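Local coordinates for protein oxygen-independent coproporphyrinogen III oxidase (Escherichia coli, PDB 1OLT) that catalyses the anaerobic, S-adenosylmethionine-dependent oxidative decarboxylation of two propionate groups of coproporphyrinogen III, giving protoporphyrinogen IX in heme biosynthesis, at residues A[160-171]-A[201-210]. Sequence-based numbering, arbitrary orientation.
Sequences RAEGFNRLSMGV and IGFTSTNIDL. With SAM (S-adenosylmethionine), chain C.
Asp209 OD2 is met by two groups: a water donates to it at 2.7 Å and links it across the contact to Ser168 OG, and SAM O3' lies 2.8 Å from the same oxygen. The side chains of Ser168, Asn207 and Asp209 lie on one face of the sheet, with Gly170 on the same side against S-adenosylmethionine. Gly170 CA comes within 3.3 Å of SAM OXT, a closeness that the lack of a side chain permits.

Asn207 O accepts a 2.8 Å hydrogen bond from Met169 N, one rung of the parallel pairing between strands 166-171 and 207-210. Asn207 N gives to Leu167 O, Asp209 N to Met169 O and Val171 N to Asp209 O, so both the N-H and the C=O of Asn207 and Asp209 are used. Before the strands pair, water takes over: one molecule accepts from Leu167 N at 2.9 Å and donates to Thr204 O.

At the other end the Phe203 ring is packed on both faces. In one of two modelled conformers, Leu167 CD2 lies over its centre, 4.1 Å from the centroid, while Arg160 CD covers the opposite face nearer the rim, 3.6 Å from Phe203 CE2. With CG swung away from the backbone N (chi1 -153°) and a bend at chi2 (81°), the Arg160 chain runs past the ring. Ile201 O lies in the guanidinium plane, at its edge, where Arg160 NE donates to it at 3.0 Å, and NH1 turns back to Phe164 O, two bonds that fix its rotation. With an alanine in place of this arginine, one face of Phe203 would probably lose its cover, and Ile201 O and Phe164 O these donors.

Such adjacent parallel strands belong to the radical SAM barrel. The chain between them passes through helices 176-182 and 188-200, a beta-alpha-beta crossover; helix 188-200 packs on the face bearing Met169 and Ile208, while strands 140-146 and 236-241 flank the pair.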
ATOM      1  N   ARG A 160       2.250 -20.317   7.100  1.00 13.57           N
ATOM      2  CA  ARG A 160       1.607 -21.186   6.159  1.00 15.25           C
ATOM      3  C   ARG A 160       0.548 -22.107   6.804  1.00 15.68           C
ATOM      4  O   ARG A 160      -0.574 -22.280   6.272  1.00 16.12           O
ATOM      5  CB  ARG A 160       2.659 -22.018   5.519  1.00 15.43           C
ATOM      6  CG  ARG A 160       2.275 -22.415   4.259  1.00 21.08           C
ATOM      7  CD  ARG A 160       2.490 -21.341   3.116  1.00 22.54           C
ATOM      8  NE  ARG A 160       1.998 -22.108   1.955  1.00 22.07           N
ATOM      9  CZ  ARG A 160       0.725 -22.157   1.610  1.00 26.16           C
ATOM     10  NH1 ARG A 160      -0.198 -21.395   2.227  1.00 28.67           N
ATOM     11  NH2 ARG A 160       0.368 -22.915   0.619  1.00 27.92           N
ATOM     12  N   ALA A 161       0.869 -22.687   7.954  1.00 14.93           N
ATOM     13  CA  ALA A 161      -0.090 -23.563   8.633  1.00 15.67           C
ATOM     14  C   ALA A 161      -1.280 -22.750   9.101  1.00 14.94           C
ATOM     15  O   ALA A 161      -2.362 -23.287   9.179  1.00 16.50           O
ATOM     16  CB  ALA A 161       0.569 -24.377   9.882  1.00 14.85           C
ATOM     17  N   GLU A 162      -1.083 -21.479   9.393  1.00 13.88           N
ATOM     18  CA  GLU A 162      -2.190 -20.579   9.760  1.00 14.95           C
ATOM     19  C   GLU A 162      -2.964 -20.038   8.579  1.00 15.76           C
ATOM     20  O   GLU A 162      -3.960 -19.392   8.770  1.00 16.57           O
ATOM     21  CB  GLU A 162      -1.709 -19.408  10.631  1.00 15.12           C
ATOM     22  CG  GLU A 162      -1.160 -19.833  11.976  1.00 16.17           C
ATOM     23  CD  GLU A 162      -2.251 -20.303  12.979  1.00 19.94           C
ATOM     24  OE1 GLU A 162      -3.445 -20.014  12.761  1.00 18.20           O
ATOM     25  OE2 GLU A 162      -1.891 -20.961  13.970  1.00 20.74           O
ATOM     26  N   GLY A 163      -2.536 -20.344   7.353  1.00 15.40           N
ATOM     27  CA  GLY A 163      -3.328 -20.084   6.160  1.00 15.19           C
ATOM     28  C   GLY A 163      -2.774 -18.862   5.401  1.00 14.06           C
ATOM     29  O   GLY A 163      -3.343 -18.476   4.379  1.00 13.15           O
ATOM     30  N   PHE A 164      -1.655 -18.306   5.843  1.00 12.32           N
ATOM     31  CA  PHE A 164      -1.050 -17.213   5.035  1.00 13.21           C
ATOM     32  C   PHE A 164      -0.548 -17.760   3.707  1.00 13.16           C
ATOM     33  O   PHE A 164       0.052 -18.819   3.680  1.00 13.07           O
ATOM     34  CB  PHE A 164       0.056 -16.511   5.775  1.00 13.00           C
ATOM     35  CG  PHE A 164      -0.437 -15.609   6.879  1.00 14.78           C
ATOM     36  CD1 PHE A 164      -0.662 -16.105   8.157  1.00 14.39           C
ATOM     37  CD2 PHE A 164      -0.709 -14.277   6.645  1.00 14.97           C
ATOM     38  CE1 PHE A 164      -1.089 -15.270   9.137  1.00 13.82           C
ATOM     39  CE2 PHE A 164      -1.200 -13.459   7.655  1.00 15.05           C
ATOM     40  CZ  PHE A 164      -1.349 -13.956   8.896  1.00 13.08           C
ATOM     41  N   ASN A 165      -0.844 -17.066   2.620  1.00 13.41           N
ATOM     42  CA  ASN A 165      -0.409 -17.485   1.262  1.00 14.01           C
ATOM     43  C   ASN A 165       0.371 -16.436   0.445  1.00 14.89           C
ATOM     44  O   ASN A 165       0.809 -16.728  -0.710  1.00 15.14           O
ATOM     45  CB  ASN A 165      -1.582 -18.067   0.457  1.00 14.40           C
ATOM     46  CG  ASN A 165      -2.848 -17.201   0.495  1.00 15.84           C
ATOM     47  OD1 ASN A 165      -2.805 -15.976   0.511  1.00 13.76           O
ATOM     48  ND2 ASN A 165      -3.980 -17.861   0.467  1.00 16.47           N
ATOM     49  N   ARG A 166       0.477 -15.234   1.007  0.80 14.88           N
ATOM     50  CA  ARG A 166       1.258 -14.199   0.429  0.80 15.46           C
ATOM     51  C   ARG A 166       2.062 -13.456   1.463  0.80 14.53           C
ATOM     52  O   ARG A 166       1.618 -13.194   2.535  0.80 13.45           O
ATOM     53  CB  ARG A 166       0.400 -13.183  -0.243  0.80 16.71           C
ATOM     54  CG  ARG A 166      -0.601 -13.793  -1.134  0.80 20.69           C
ATOM     55  CD  ARG A 166      -1.002 -12.938  -2.199  0.80 26.47           C
ATOM     56  NE  ARG A 166      -1.613 -13.704  -3.280  0.80 28.86           N
ATOM     57  CZ  ARG A 166      -2.277 -13.127  -4.224  0.80 31.12           C
ATOM     58  NH1 ARG A 166      -2.363 -11.790  -4.217  0.80 31.48           N
ATOM     59  NH2 ARG A 166      -2.851 -13.873  -5.189  0.80 32.53           N
ATOM     60  N   LEU A 167       3.277 -13.079   1.094  0.70 13.22           N
ATOM     61  CA  LEU A 167       4.110 -12.256   1.964  0.70 14.30           C
ATOM     62  C   LEU A 167       4.863 -11.146   1.208  0.70 13.38           C
ATOM     63  O   LEU A 167       5.161 -11.277   0.009  0.70 12.32           O
ATOM     64  CB  LEU A 167       5.073 -13.125   2.786  0.70 14.84           C
ATOM     65  CG  LEU A 167       6.405 -13.706   2.314  0.70 17.39           C
ATOM     66  CD1 LEU A 167       7.556 -12.725   2.072  0.70 17.90           C
ATOM     67  CD2 LEU A 167       6.832 -14.740   3.372  0.70 19.81           C
ATOM     68  N   SER A 168       5.212 -10.114   1.966  1.00 13.25           N
ATOM     69  CA  SER A 168       5.993  -8.979   1.552  1.00 14.40           C
ATOM     70  C   SER A 168       7.130  -8.859   2.572  1.00 16.00           C
ATOM     71  O   SER A 168       6.914  -9.042   3.803  1.00 16.63           O
ATOM     72  CB  SER A 168       5.132  -7.742   1.534  1.00 15.09           C
ATOM     73  OG  SER A 168       5.931  -6.684   1.106  1.00 17.12           O
ATOM     74  N   MET A 169       8.344  -8.607   2.085  1.00 15.18           N
ATOM     75  CA  MET A 169       9.501  -8.545   2.926  1.00 15.32           C
ATOM     76  C   MET A 169      10.250  -7.267   2.638  1.00 14.99           C
ATOM     77  O   MET A 169      10.582  -6.972   1.496  1.00 13.56           O
ATOM     78  CB  MET A 169      10.370  -9.768   2.656  1.00 16.32           C
ATOM     79  CG  MET A 169      11.719  -9.820   3.348  1.00 20.04           C
ATOM     80  SD  MET A 169      12.718 -11.301   2.873  1.00 27.25           S
ATOM     81  CE  MET A 169      11.447 -12.562   3.130  1.00 28.34           C
ATOM     82  N   GLY A 170      10.532  -6.512   3.687  1.00 14.67           N
ATOM     83  CA  GLY A 170      11.342  -5.329   3.556  1.00 15.14           C
ATOM     84  C   GLY A 170      12.806  -5.681   3.361  1.00 14.61           C
ATOM     85  O   GLY A 170      13.355  -6.447   4.125  1.00 14.29           O
ATOM     86  N   VAL A 171      13.441  -5.084   2.375  1.00 14.94           N
ATOM     87  CA  VAL A 171      14.905  -5.198   2.196  1.00 14.66           C
ATOM     88  C   VAL A 171      15.592  -3.817   2.244  1.00 14.79           C
ATOM     89  O   VAL A 171      16.585  -3.615   2.949  1.00 13.69           O
ATOM     90  CB  VAL A 171      15.218  -5.977   0.885  1.00 14.97           C
ATOM     91  CG1 VAL A 171      16.681  -5.895   0.490  1.00 15.12           C
ATOM     92  CG2 VAL A 171      14.752  -7.470   1.005  1.00 17.25           C
ATOM     93  N   ILE A 201       8.008 -23.587   0.461  1.00 12.62           N
ATOM     94  CA  ILE A 201       6.808 -24.051   1.182  1.00 14.25           C
ATOM     95  C   ILE A 201       5.489 -23.503   0.586  1.00 14.70           C
ATOM     96  O   ILE A 201       4.451 -23.695   1.159  1.00 14.76           O
ATOM     97  CB  ILE A 201       6.889 -23.789   2.700  1.00 13.66           C
ATOM     98  CG1 ILE A 201       6.847 -22.336   3.002  1.00 13.12           C
ATOM     99  CG2 ILE A 201       8.170 -24.457   3.285  1.00 15.27           C
ATOM    100  CD1 ILE A 201       6.959 -22.120   4.478  1.00 14.60           C
ATOM    101  N   GLY A 202       5.554 -22.885  -0.586  1.00 14.51           N
ATOM    102  CA  GLY A 202       4.335 -22.599  -1.331  1.00 16.07           C
ATOM    103  C   GLY A 202       3.837 -21.142  -1.268  1.00 16.46           C
ATOM    104  O   GLY A 202       2.779 -20.862  -1.810  1.00 18.03           O
ATOM    105  N   PHE A 203       4.560 -20.225  -0.648  1.00 15.21           N
ATOM    106  CA  PHE A 203       4.180 -18.808  -0.803  1.00 15.93           C
ATOM    107  C   PHE A 203       4.364 -18.388  -2.289  1.00 16.53           C
ATOM    108  O   PHE A 203       5.337 -18.798  -2.913  1.00 16.73           O
ATOM    109  CB  PHE A 203       5.002 -17.897   0.048  1.00 15.31           C
ATOM    110  CG  PHE A 203       4.590 -17.865   1.475  1.00 17.14           C
ATOM    111  CD1 PHE A 203       3.598 -17.005   1.901  1.00 17.53           C
ATOM    112  CD2 PHE A 203       5.225 -18.702   2.403  1.00 15.32           C
ATOM    113  CE1 PHE A 203       3.201 -16.972   3.255  1.00 20.34           C
ATOM    114  CE2 PHE A 203       4.893 -18.672   3.757  1.00 18.68           C
ATOM    115  CZ  PHE A 203       3.851 -17.829   4.212  1.00 18.96           C
ATOM    116  N   THR A 204       3.391 -17.653  -2.826  1.00 17.60           N
ATOM    117  CA  THR A 204       3.454 -17.087  -4.206  1.00 17.74           C
ATOM    118  C   THR A 204       3.220 -15.612  -4.143  1.00 16.94           C
ATOM    119  O   THR A 204       2.770 -15.102  -3.169  1.00 17.35           O
ATOM    120  CB  THR A 204       2.382 -17.694  -5.131  1.00 17.70           C
ATOM    121  OG1 THR A 204       1.107 -17.575  -4.510  1.00 19.47           O
ATOM    122  CG2 THR A 204       2.543 -19.168  -5.296  1.00 20.80           C
ATOM    123  N   SER A 205       3.483 -14.891  -5.218  0.60 16.83           N
ATOM    124  CA  SER A 205       3.355 -13.421  -5.224  0.60 16.81           C
ATOM    125  C   SER A 205       4.167 -12.724  -4.174  0.60 16.78           C
ATOM    126  O   SER A 205       3.751 -11.688  -3.643  0.60 17.25           O
ATOM    127  CB  SER A 205       1.903 -12.980  -5.053  0.60 17.45           C
ATOM    128  OG  SER A 205       1.103 -13.544  -6.066  0.60 14.44           O
ATOM    129  N   THR A 206       5.334 -13.272  -3.851  1.00 16.29           N
ATOM    130  CA  THR A 206       6.212 -12.639  -2.861  1.00 16.15           C
ATOM    131  C   THR A 206       6.806 -11.306  -3.323  1.00 15.33           C
ATOM    132  O   THR A 206       7.449 -11.226  -4.384  1.00 13.34           O
ATOM    133  CB  THR A 206       7.335 -13.595  -2.510  1.00 16.86           C
ATOM    134  OG1 THR A 206       6.765 -14.721  -1.842  1.00 18.50           O
ATOM    135  CG2 THR A 206       8.233 -13.029  -1.507  1.00 20.16           C
ATOM    136  N   ASN A 207       6.619 -10.283  -2.498  1.00 14.22           N
ATOM    137  CA  ASN A 207       7.083  -8.937  -2.757  1.00 14.02           C
ATOM    138  C   ASN A 207       8.284  -8.629  -1.908  1.00 13.65           C
ATOM    139  O   ASN A 207       8.346  -9.043  -0.713  1.00 13.56           O
ATOM    140  CB  ASN A 207       5.948  -7.936  -2.469  1.00 12.78           C
ATOM    141  CG  ASN A 207       6.401  -6.514  -2.598  1.00 15.02           C
ATOM    142  OD1 ASN A 207       6.688  -5.809  -1.598  1.00 16.81           O
ATOM    143  ND2 ASN A 207       6.565  -6.093  -3.798  1.00  6.77           N
ATOM    144  N   ILE A 208       9.258  -7.935  -2.488  1.00 13.38           N
ATOM    145  CA  ILE A 208      10.229  -7.204  -1.683  1.00 13.92           C
ATOM    146  C   ILE A 208      10.162  -5.672  -1.847  1.00 13.32           C
ATOM    147  O   ILE A 208       9.965  -5.135  -3.002  1.00 13.36           O
ATOM    148  CB  ILE A 208      11.627  -7.675  -1.895  1.00 16.18           C
ATOM    149  CG1 ILE A 208      12.171  -7.285  -3.190  1.00 19.29           C
ATOM    150  CG2 ILE A 208      11.786  -9.202  -1.757  1.00 18.71           C
ATOM    151  CD1 ILE A 208      13.613  -7.218  -3.118  1.00 25.64           C
ATOM    152  N   ASP A 209      10.345  -4.950  -0.739  1.00 11.77           N
ATOM    153  CA  ASP A 209      10.466  -3.506  -0.745  1.00 12.67           C
ATOM    154  C   ASP A 209      11.922  -3.064  -0.826  1.00 12.65           C
ATOM    155  O   ASP A 209      12.800  -3.615  -0.121  1.00 11.94           O
ATOM    156  CB  ASP A 209       9.906  -2.875   0.520  1.00 12.64           C
ATOM    157  CG  ASP A 209       8.455  -3.173   0.768  1.00 16.35           C
ATOM    158  OD1 ASP A 209       7.665  -3.432  -0.174  1.00 16.52           O
ATOM    159  OD2 ASP A 209       7.998  -3.096   1.950  1.00 19.83           O
ATOM    160  N   LEU A 210      12.181  -2.121  -1.735  1.00 11.65           N
ATOM    161  CA  LEU A 210      13.408  -1.432  -1.863  1.00 12.66           C
ATOM    162  C   LEU A 210      13.116   0.073  -1.754  1.00 13.17           C
ATOM    163  O   LEU A 210      12.000   0.520  -2.052  1.00 13.77           O
ATOM    164  CB  LEU A 210      14.125  -1.727  -3.171  1.00 13.05           C
ATOM    165  CG  LEU A 210      14.497  -3.176  -3.441  1.00 12.48           C
ATOM    166  CD1 LEU A 210      15.002  -3.358  -4.919  1.00 10.37           C
ATOM    167  CD2 LEU A 210      15.530  -3.565  -2.468  1.00 13.37           C
TER
HETATM  168  N   SAM C 501       8.304  -3.756   9.112  1.00 18.66           N
HETATM  169  CA  SAM C 501       8.692  -4.599   7.991  1.00 18.10           C
HETATM  170  C   SAM C 501      10.067  -4.264   7.397  1.00 19.26           C
HETATM  171  O   SAM C 501      10.578  -3.114   7.628  1.00 18.76           O
HETATM  172  OXT SAM C 501      10.598  -5.176   6.798  1.00 17.52           O
HETATM  173  CB  SAM C 501       7.619  -4.387   6.905  1.00 19.99           C
HETATM  174  CG  SAM C 501       7.718  -3.270   5.901  0.60 20.95           C
HETATM  175  SD  SAM C 501       7.440  -1.632   6.524  0.60 19.90           S
HETATM  176  CE  SAM C 501       5.849  -1.715   7.356  0.60 22.10           C
HETATM  177  C5' SAM C 501       6.697  -0.796   5.020  0.60 21.76           C
HETATM  178  C4' SAM C 501       7.647  -0.190   3.927  1.00 20.01           C
HETATM  179  O4' SAM C 501       7.598   1.228   3.838  1.00 22.97           O
HETATM  180  C3' SAM C 501       9.112  -0.451   4.186  1.00 21.30           C
HETATM  181  O3' SAM C 501       9.513  -1.803   3.935  1.00 21.66           O
HETATM  182  C2' SAM C 501       9.817   0.621   3.343  1.00 19.23           C
HETATM  183  O2' SAM C 501      10.169   0.109   2.058  1.00 19.09           O
HETATM  184  C1' SAM C 501       8.755   1.679   3.169  1.00 18.71           C
HETATM  185  N9  SAM C 501       9.111   2.964   3.735  1.00 19.12           N
HETATM  186  C8  SAM C 501       9.101   3.255   5.075  1.00 17.55           C
HETATM  187  N7  SAM C 501       9.448   4.527   5.245  1.00 16.68           N
HETATM  188  C5  SAM C 501       9.663   5.065   4.002  1.00 19.03           C
HETATM  189  C6  SAM C 501      10.038   6.348   3.567  1.00 20.30           C
HETATM  190  N6  SAM C 501      10.251   7.365   4.401  1.00 16.44           N
HETATM  191  N1  SAM C 501      10.172   6.554   2.222  1.00 19.15           N
HETATM  192  C2  SAM C 501       9.949   5.506   1.322  1.00 21.62           C
HETATM  193  N3  SAM C 501       9.578   4.272   1.734  1.00 18.02           N
HETATM  194  C4  SAM C 501       9.452   4.064   3.061  1.00 18.27           C
HETATM  195  O   HOH W   1       0.669 -18.881  -1.966  1.00 43.89           O
HETATM  196  O   HOH W   2       4.361 -14.824  -0.930  1.00 32.99           O
HETATM  197  O   HOH W   3       6.536  -5.104   3.117  1.00 24.30           O